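Local coordinates for TRAP dicarboxylate transporter-DctP subunit (Rhodobacter sphaeroides, PDB 4PE3), which probably binds a small organic solute, as a periplasmic solute-binding subunit of a TRAP transporter, and is modelled in its open form without solute, at residues S215-N220 / P230-P235; E284-A289 / I295-W300. One frame throughout, in Å; residues are numbered along the deposited sequence.

Contact 1 (215-220 with 230-235) and contact 2 (284-289 with 295-300) follow one another along the chain, yet their centres are only about 7 Å apart. The extended pieces 230-235 and 295-300 run side by side in the same direction, and His298 ties them with two probable backbone hydrogen bonds: its N lies 2.9 Å from Pro232 O, and its O lies 2.9 Å from Tyr234 N. On the helix side, Val286 of contact 2 packs on Phe217 and Tyr234 of contact 1, so the two apolar clusters are continuous. No solute occupies this open form; the zinc ion held by Asp299 of contact 2 lies about 8 Å from the Tyr234 side chain.

Contact 1: residues S215-N220 / P230-P235; sequences SVFSVN and PHPVYP. With EDO (1,2-ethanediol), chain D.
Phe217 is the residue that reaches across to Pro232 and Tyr234, and the turn leading into it is tied up first. Ser215 N donates to Asn220 OD1 (3.0 Å), approaching in the carbonyl plane on a lone pair, while Asn220 ND2 returns a weak bond to Ser215 O; this pairing helps to set the amide's rotation. Val216 sits at the N-cap position, and its O receives Asn220 N. At Phe217, CG lies anti to the backbone N (chi1 -164°), which swings the ring out to the other segment. Its CE2 rests 3.8 Å from Pro232 CB, and its CD2 is equally close to Tyr234 CB. The two aromatic rings meet obliquely, planes at 63° and centroids 5.4 Å apart, with Phe217 CB 3.8 Å from Tyr234 CD1. Pro235 CD lies over one face of the tyrosine ring, toward its rim. O1 of an ethanediol that also bonds Asp282 sits at the ring edge in its plane, 2.6 Å from Tyr234 OH. Helix 257-291 packs on this cluster through Ala285 and Val286, and helix 225-228 touches it through Asn226. Strand 157-159 bonds the backbone of 230-235, and Ala156, just ahead of it, bonds Ser215.

Contact 2: residues E284-A289 / I295-W300; sequences EAVEAA and ITVHDW. With ZN (zinc ion), chain L; ZN (zinc ion), chain O; IMD (imidazole), chain C.
The C-terminal end of helix 257-291, the long helix expected of a TRAP solute-binding protein, meets the chain that turns back after it through two pairs, Ala289 with Ile295 and Val286 with Val297. Ala289 CB is 3.9 Å from Ile295 CD1 and 4.1 Å from Ile295 CG2, so both branches of the isoleucine touch the methyl. Ile295 CG1 stands anti to the carbonyl carbon (chi1 -63°) and the chain then extends (chi2 166°), which carries CD1 onto the alanine. One turn earlier the fit is looser: Val286 CG1 comes no nearer than 4.3 Å to Val297 CG2. One polar link is a water that donates to Ala289 O (2.7 Å) and accepts from Ile295 N (3.1 Å); a second water lies near Ala289 O and Ile295 O. The charged side chains stay away from this seam. Glu287 chelates one zinc ion through OE1 (2.0 Å) and OE2, Asp299 chelates another through both oxygens with three waters, and Glu284 OE1 receives an almost straight bond from an imidazole. Helix and returning chain are joined by methyl packing and water bridging, while the carboxylates' charge is probably offset by metal and, at Glu284, by the salt bridge to Arg281.

Contact 1: residues S215-N220 / P230-P235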
ATOM      1  N   SER A 215       4.338  -0.239  11.022  1.00  7.40           N
ATOM      2  CA  SER A 215       4.421   0.734   9.944  1.00  7.40           C
ATOM      3  C   SER A 215       5.710   0.590   9.119  1.00  7.01           C
ATOM      4  O   SER A 215       6.343  -0.482   9.137  1.00  7.23           O
ATOM      5  CB  SER A 215       4.299   2.142  10.541  1.00  9.90           C
ATOM      6  OG  SER A 215       4.215   3.172   9.566  1.00 11.37           O
ATOM      7  N   VAL A 216       6.092   1.632   8.389  1.00  7.53           N
ATOM      8  CA  VAL A 216       7.331   1.666   7.662  1.00  7.01           C
ATOM      9  C   VAL A 216       8.490   1.739   8.653  1.00  6.84           C
ATOM     10  O   VAL A 216       8.303   2.144   9.809  1.00  6.94           O
ATOM     11  CB  VAL A 216       7.356   2.834   6.666  1.00  7.27           C
ATOM     12  CG1 VAL A 216       6.194   2.678   5.690  1.00  8.02           C
ATOM     13  CG2 VAL A 216       7.285   4.191   7.366  1.00  8.61           C
ATOM     14  N   PHE A 217       9.672   1.350   8.206  1.00  6.82           N
ATOM     15  CA  PHE A 217      10.827   1.284   9.106  1.00  6.88           C
ATOM     16  C   PHE A 217      11.083   2.588   9.854  1.00  7.39           C
ATOM     17  O   PHE A 217      11.402   2.580  11.055  1.00  7.83           O
ATOM     18  CB  PHE A 217      12.097   0.837   8.379  1.00  7.08           C
ATOM     19  CG  PHE A 217      13.201   0.381   9.315  1.00  7.05           C
ATOM     20  CD1 PHE A 217      14.054   1.311   9.913  1.00  9.37           C
ATOM     21  CD2 PHE A 217      13.355  -0.946   9.633  1.00  9.71           C
ATOM     22  CE1 PHE A 217      15.061   0.891  10.776  1.00  8.74           C
ATOM     23  CE2 PHE A 217      14.361  -1.375  10.498  1.00 10.30           C
ATOM     24  CZ  PHE A 217      15.209  -0.458  11.068  1.00 10.10           C
ATOM     25  N   SER A 218      10.971   3.704   9.155  1.00  7.61           N
ATOM     26  CA  SER A 218      11.281   4.983   9.794  1.00  8.33           C
ATOM     27  C   SER A 218      10.367   5.263  10.991  1.00  7.88           C
ATOM     28  O   SER A 218      10.818   5.812  11.996  1.00  8.15           O
ATOM     29  CB  SER A 218      11.230   6.127   8.785  1.00  8.68           C
ATOM     30  OG  SER A 218       9.955   6.178   8.176  1.00 10.75           O
ATOM     31  N   VAL A 219       9.100   4.908  10.891  1.00  7.72           N
ATOM     32  CA  VAL A 219       8.164   5.029  11.987  1.00  7.85           C
ATOM     33  C   VAL A 219       8.466   4.011  13.055  1.00  7.65           C
ATOM     34  O   VAL A 219       8.477   4.354  14.246  1.00  7.99           O
ATOM     35  CB  VAL A 219       6.701   4.889  11.479  1.00  9.29           C
ATOM     36  CG1 VAL A 219       5.713   4.776  12.622  1.00  8.06           C
ATOM     37  CG2 VAL A 219       6.339   6.065  10.564  1.00  9.55           C
ATOM     38  N   ASN A 220       8.705   2.763  12.653  1.00  7.27           N
ATOM     39  CA  ASN A 220       8.976   1.712  13.634  1.00  7.70           C
ATOM     40  C   ASN A 220      10.175   2.101  14.482  1.00  8.19           C
ATOM     41  O   ASN A 220      10.175   1.905  15.728  1.00  9.93           O
ATOM     42  CB  ASN A 220       9.237   0.374  12.944  1.00  6.82           C
ATOM     43  CG  ASN A 220       8.048  -0.156  12.198  1.00  6.68           C
ATOM     44  OD1 ASN A 220       6.946   0.367  12.282  1.00  8.25           O
ATOM     45  ND2 ASN A 220       8.282  -1.225  11.417  1.00  7.70           N
ATOM     46  N   PRO A 230      14.700  -6.273  18.783  1.00  8.79           N
ATOM     47  CA  PRO A 230      15.895  -5.912  18.011  1.00  7.87           C
ATOM     48  C   PRO A 230      16.190  -6.803  16.791  1.00  8.64           C
ATOM     49  O   PRO A 230      17.326  -6.839  16.352  1.00 10.60           O
ATOM     50  CB  PRO A 230      17.013  -5.991  19.066  1.00 10.93           C
ATOM     51  CG  PRO A 230      16.537  -7.031  20.015  1.00 11.83           C
ATOM     52  CD  PRO A 230      15.045  -6.932  20.067  1.00  8.51           C
ATOM     53  N   HIS A 231      15.158  -7.396  16.206  1.00  8.23           N
ATOM     54  CA  HIS A 231      15.295  -8.191  14.992  1.00  9.20           C
ATOM     55  C   HIS A 231      14.274  -7.809  13.929  1.00  9.36           C
ATOM     56  O   HIS A 231      13.512  -8.647  13.438  1.00  8.93           O
ATOM     57  CB  HIS A 231      15.146  -9.681  15.323  1.00  9.64           C
ATOM     58  CG  HIS A 231      16.309 -10.246  16.061  1.00 10.93           C
ATOM     59  ND1 HIS A 231      17.552 -10.378  15.488  1.00 11.44           N
ATOM     60  CD2 HIS A 231      16.425 -10.694  17.331  1.00 12.46           C
ATOM     61  CE1 HIS A 231      18.387 -10.894  16.371  1.00 11.36           C
ATOM     62  NE2 HIS A 231      17.732 -11.081  17.499  1.00 13.53           N
ATOM     63  N   PRO A 232      14.255  -6.537  13.521  1.00  7.41           N
ATOM     64  CA  PRO A 232      13.343  -6.160  12.434  1.00  8.01           C
ATOM     65  C   PRO A 232      13.650  -6.858  11.116  1.00  7.97           C
ATOM     66  O   PRO A 232      14.797  -7.253  10.878  1.00  8.37           O
ATOM     67  CB  PRO A 232      13.581  -4.651  12.303  1.00  6.79           C
ATOM     68  CG  PRO A 232      14.974  -4.441  12.797  1.00  8.44           C
ATOM     69  CD  PRO A 232      15.103  -5.418  13.946  1.00  7.91           C
ATOM     70  N   VAL A 233      12.628  -6.983  10.264  1.00  7.50           N
ATOM     71  CA  VAL A 233      12.826  -7.430   8.901  1.00  8.31           C
ATOM     72  C   VAL A 233      12.585  -6.238   7.995  1.00  7.48           C
ATOM     73  O   VAL A 233      11.495  -5.640   7.982  1.00  7.93           O
ATOM     74  CB  VAL A 233      11.923  -8.617   8.528  1.00  8.43           C
ATOM     75  CG1 VAL A 233      12.261  -9.133   7.131  1.00  9.81           C
ATOM     76  CG2 VAL A 233      12.081  -9.758   9.513  1.00  9.15           C
ATOM     77  N   TYR A 234      13.614  -5.896   7.223  1.00  8.56           N
ATOM     78  CA  TYR A 234      13.591  -4.769   6.315  1.00  8.92           C
ATOM     79  C   TYR A 234      14.441  -5.099   5.093  1.00 10.38           C
ATOM     80  O   TYR A 234      15.599  -5.521   5.254  1.00  9.79           O
ATOM     81  CB  TYR A 234      14.169  -3.511   7.005  1.00  9.28           C
ATOM     82  CG  TYR A 234      14.318  -2.403   6.003  1.00 10.38           C
ATOM     83  CD1 TYR A 234      13.223  -1.624   5.651  1.00  9.10           C
ATOM     84  CD2 TYR A 234      15.519  -2.179   5.352  1.00 11.06           C
ATOM     85  CE1 TYR A 234      13.318  -0.634   4.673  1.00  7.84           C
ATOM     86  CE2 TYR A 234      15.639  -1.189   4.367  1.00 11.59           C
ATOM     87  CZ  TYR A 234      14.536  -0.413   4.041  1.00 10.30           C
ATOM     88  OH  TYR A 234      14.683   0.544   3.052  1.00 11.56           O
ATOM     89  N   PRO A 235      13.897  -4.925   3.870  1.00  9.25           N
ATOM     90  CA  PRO A 235      12.525  -4.534   3.586  1.00  7.41           C
ATOM     91  C   PRO A 235      11.530  -5.525   4.135  1.00  9.08           C
ATOM     92  O   PRO A 235      11.848  -6.706   4.304  1.00  9.43           O
ATOM     93  CB  PRO A 235      12.491  -4.504   2.049  1.00 10.33           C
ATOM     94  CG  PRO A 235      13.875  -4.190   1.674  1.00 11.30           C
ATOM     95  CD  PRO A 235      14.691  -5.015   2.641  1.00 11.71           C
TER
HETATM   96  C1  EDO D 403      11.770   1.256   1.078  1.00 11.63           C
HETATM   97  O1  EDO D 403      12.431   1.691   2.274  1.00 10.95           O
HETATM   98  C2  EDO D 403      10.836   0.080   1.363  1.00 11.76           C
HETATM   99  O2  EDO D 403      11.590  -1.075   1.700  1.00 16.39           O

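Contact 2: residues E284-A289 / I295-W300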
ATOM      1  N   GLU A 284      17.659   6.290   6.399  1.00 10.07           N
ATOM      2  CA  GLU A 284      18.148   7.057   7.552  1.00 11.08           C
ATOM      3  C   GLU A 284      17.975   6.290   8.855  1.00  9.91           C
ATOM      4  O   GLU A 284      18.871   6.248   9.709  1.00 12.20           O
ATOM      5  CB  GLU A 284      17.382   8.387   7.672  1.00 12.79           C
ATOM      6  CG  GLU A 284      17.720   9.430   6.613  1.00 14.98           C
ATOM      7  CD  GLU A 284      16.800  10.635   6.605  1.00 17.77           C
ATOM      8  OE1 GLU A 284      15.774  10.636   7.325  1.00 19.90           O
ATOM      9  OE2 GLU A 284      17.099  11.585   5.837  1.00 21.81           O
ATOM     10  N   ALA A 285      16.793   5.730   9.015  1.00  9.82           N
ATOM     11  CA  ALA A 285      16.443   5.019  10.221  1.00  9.30           C
ATOM     12  C   ALA A 285      17.217   3.708  10.336  1.00 10.16           C
ATOM     13  O   ALA A 285      17.641   3.345  11.428  1.00 10.14           O
ATOM     14  CB  ALA A 285      14.947   4.787  10.235  1.00  8.03           C
ATOM     15  N   VAL A 286      17.397   2.990   9.224  1.00  9.03           N
ATOM     16  CA  VAL A 286      18.153   1.729   9.270  1.00  9.81           C
ATOM     17  C   VAL A 286      19.599   2.003   9.663  1.00 14.29           C
ATOM     18  O   VAL A 286      20.201   1.265  10.448  1.00 11.76           O
ATOM     19  CB  VAL A 286      18.107   0.981   7.910  1.00 12.39           C
ATOM     20  CG1 VAL A 286      19.060  -0.233   7.931  1.00 13.25           C
ATOM     21  CG2 VAL A 286      16.688   0.537   7.593  1.00 12.91           C
ATOM     22  N   GLU A 287      20.157   3.079   9.133  1.00 11.76           N
ATOM     23  CA  GLU A 287      21.529   3.467   9.410  1.00 14.33           C
ATOM     24  C   GLU A 287      21.681   3.725  10.909  1.00 13.46           C
ATOM     25  O   GLU A 287      22.643   3.263  11.536  1.00 14.40           O
ATOM     26  CB  GLU A 287      21.792   4.704   8.558  1.00 18.90           C
ATOM     27  CG  GLU A 287      23.050   5.508   8.759  1.00 22.35           C
ATOM     28  CD  GLU A 287      22.955   6.819   7.940  1.00 21.83           C
ATOM     29  OE1 GLU A 287      22.294   7.766   8.400  1.00 29.49           O
ATOM     30  OE2 GLU A 287      23.477   6.910   6.813  1.00 39.18           O
ATOM     31  N   ALA A 288      20.710   4.417  11.499  1.00 11.69           N
ATOM     32  CA  ALA A 288      20.717   4.695  12.925  1.00 14.10           C
ATOM     33  C   ALA A 288      20.586   3.407  13.736  1.00 11.57           C
ATOM     34  O   ALA A 288      21.293   3.206  14.731  1.00 13.22           O
ATOM     35  CB  ALA A 288      19.622   5.678  13.276  1.00 15.11           C
ATOM     36  N   ALA A 289      19.690   2.524  13.327  1.00 12.27           N
ATOM     37  CA  ALA A 289      19.558   1.232  14.004  1.00 12.76           C
ATOM     38  C   ALA A 289      20.869   0.452  13.999  1.00 11.87           C
ATOM     39  O   ALA A 289      21.323  -0.063  15.031  1.00 14.27           O
ATOM     40  CB  ALA A 289      18.455   0.421  13.316  1.00 12.76           C
ATOM     41  N   ILE A 295      20.808  -3.768  17.193  1.00 12.98           N
ATOM     42  CA  ILE A 295      19.705  -4.153  16.338  1.00 12.00           C
ATOM     43  C   ILE A 295      20.241  -4.892  15.103  1.00 16.17           C
ATOM     44  O   ILE A 295      21.193  -4.438  14.474  1.00 17.24           O
ATOM     45  CB  ILE A 295      18.894  -2.923  15.926  1.00 12.12           C
ATOM     46  CG1 ILE A 295      18.262  -2.272  17.176  1.00 12.96           C
ATOM     47  CG2 ILE A 295      17.820  -3.303  14.900  1.00 13.44           C
ATOM     48  CD1 ILE A 295      17.719  -0.864  16.935  1.00 13.70           C
ATOM     49  N   THR A 296      19.646  -6.043  14.808  1.00 12.75           N
ATOM     50  CA  THR A 296      19.992  -6.839  13.623  1.00 12.66           C
ATOM     51  C   THR A 296      18.895  -6.656  12.596  1.00 13.03           C
ATOM     52  O   THR A 296      17.733  -6.985  12.835  1.00 11.31           O
ATOM     53  CB  THR A 296      20.105  -8.321  13.965  1.00 15.28           C
ATOM     54  OG1 THR A 296      21.094  -8.492  14.979  1.00 16.33           O
ATOM     55  CG2 THR A 296      20.513  -9.130  12.738  1.00 17.96           C
ATOM     56  N   VAL A 297      19.237  -6.085  11.449  1.00 13.62           N
ATOM     57  CA  VAL A 297      18.238  -5.833  10.421  1.00 13.07           C
ATOM     58  C   VAL A 297      18.282  -6.987   9.423  1.00 13.38           C
ATOM     59  O   VAL A 297      19.284  -7.173   8.741  1.00 17.15           O
ATOM     60  CB  VAL A 297      18.495  -4.507   9.724  1.00 11.02           C
ATOM     61  CG1 VAL A 297      17.431  -4.231   8.638  1.00 15.43           C
ATOM     62  CG2 VAL A 297      18.528  -3.378  10.773  1.00 13.98           C
ATOM     63  N   HIS A 298      17.214  -7.771   9.374  1.00 12.01           N
ATOM     64  CA  HIS A 298      17.186  -8.968   8.522  1.00 13.53           C
ATOM     65  C   HIS A 298      16.540  -8.648   7.192  1.00 13.44           C
ATOM     66  O   HIS A 298      15.436  -8.116   7.148  1.00 12.13           O
ATOM     67  CB  HIS A 298      16.367 -10.054   9.187  1.00 11.46           C
ATOM     68  CG  HIS A 298      16.888 -10.480  10.514  1.00 11.93           C
ATOM     69  ND1 HIS A 298      17.531 -11.684  10.683  1.00 13.29           N
ATOM     70  CD2 HIS A 298      16.862  -9.893  11.733  1.00 13.34           C
ATOM     71  CE1 HIS A 298      17.877 -11.830  11.942  1.00 14.72           C
ATOM     72  NE2 HIS A 298      17.485 -10.756  12.598  1.00 14.90           N
ATOM     73  N   ASP A 299      17.230  -8.966   6.101  1.00 14.82           N
ATOM     74  CA  ASP A 299      16.685  -8.834   4.743  1.00 14.97           C
ATOM     75  C   ASP A 299      16.430 -10.242   4.199  1.00 15.25           C
ATOM     76  O   ASP A 299      17.372 -10.949   3.816  1.00 16.05           O
ATOM     77  CB  ASP A 299      17.689  -8.079   3.866  1.00 16.42           C
ATOM     78  CG  ASP A 299      17.230  -7.889   2.410  1.00 18.67           C
ATOM     79  OD1 ASP A 299      16.078  -8.125   2.034  1.00 17.02           O
ATOM     80  OD2 ASP A 299      18.077  -7.489   1.594  1.00 22.32           O
ATOM     81  N   TRP A 300      15.177 -10.686   4.218  1.00 13.43           N
ATOM     82  CA  TRP A 300      14.870 -12.057   3.812  1.00 13.91           C
ATOM     83  C   TRP A 300      15.356 -12.301   2.388  1.00 15.17           C
ATOM     84  O   TRP A 300      15.261 -11.428   1.533  1.00 15.18           O
ATOM     85  CB  TRP A 300      13.372 -12.327   3.909  1.00 14.72           C
ATOM     86  CG  TRP A 300      12.857 -12.649   5.260  1.00 13.40           C
ATOM     87  CD1 TRP A 300      13.534 -12.564   6.451  1.00 16.09           C
ATOM     88  CD2 TRP A 300      11.547 -13.128   5.582  1.00 12.01           C
ATOM     89  NE1 TRP A 300      12.720 -12.968   7.478  1.00 13.39           N
ATOM     90  CE2 TRP A 300      11.496 -13.309   6.973  1.00 11.72           C
ATOM     91  CE3 TRP A 300      10.410 -13.423   4.825  1.00 14.43           C
ATOM     92  CZ2 TRP A 300      10.372 -13.796   7.618  1.00 16.70           C
ATOM     93  CZ3 TRP A 300       9.292 -13.870   5.471  1.00 15.78           C
ATOM     94  CH2 TRP A 300       9.280 -14.065   6.857  1.00 18.56           C
TER
HETATM   95 ZN    ZN L 411      22.373   8.787   6.699  0.84 15.56          ZN
HETATM   96 ZN    ZN O 414      17.077  -7.534  -0.117  0.60 29.94          ZN
HETATM   97  N1  IMD C 402      12.823  10.054  11.194  1.00 11.41           N
HETATM   98  C2  IMD C 402      13.624  10.801  10.398  1.00 12.43           C
HETATM   99  N3  IMD C 402      14.209   9.987   9.477  1.00 14.77           N
HETATM  100  C4  IMD C 402      13.778   8.732   9.694  1.00 14.02           C
HETATM  101  C5  IMD C 402      12.889   8.762  10.760  1.00 12.30           C
HETATM  102  O   HOH W   1      21.306  -0.780  17.656  1.00 14.72           O
HETATM  103  O   HOH W   2      22.890  -2.648  15.306  1.00 27.81           O
HETATM  104  O   HOH W   3      21.199  10.108   7.763  1.00 24.98           O
HETATM  105  O   HOH W   4      15.041  -7.793  -0.307  1.00 24.10           O
HETATM  106  O   HOH W   5      16.973  -5.406   0.037  1.00 28.92           O
HETATM  107  O   HOH W   6      17.974  -9.286  -0.688  1.00 33.57           O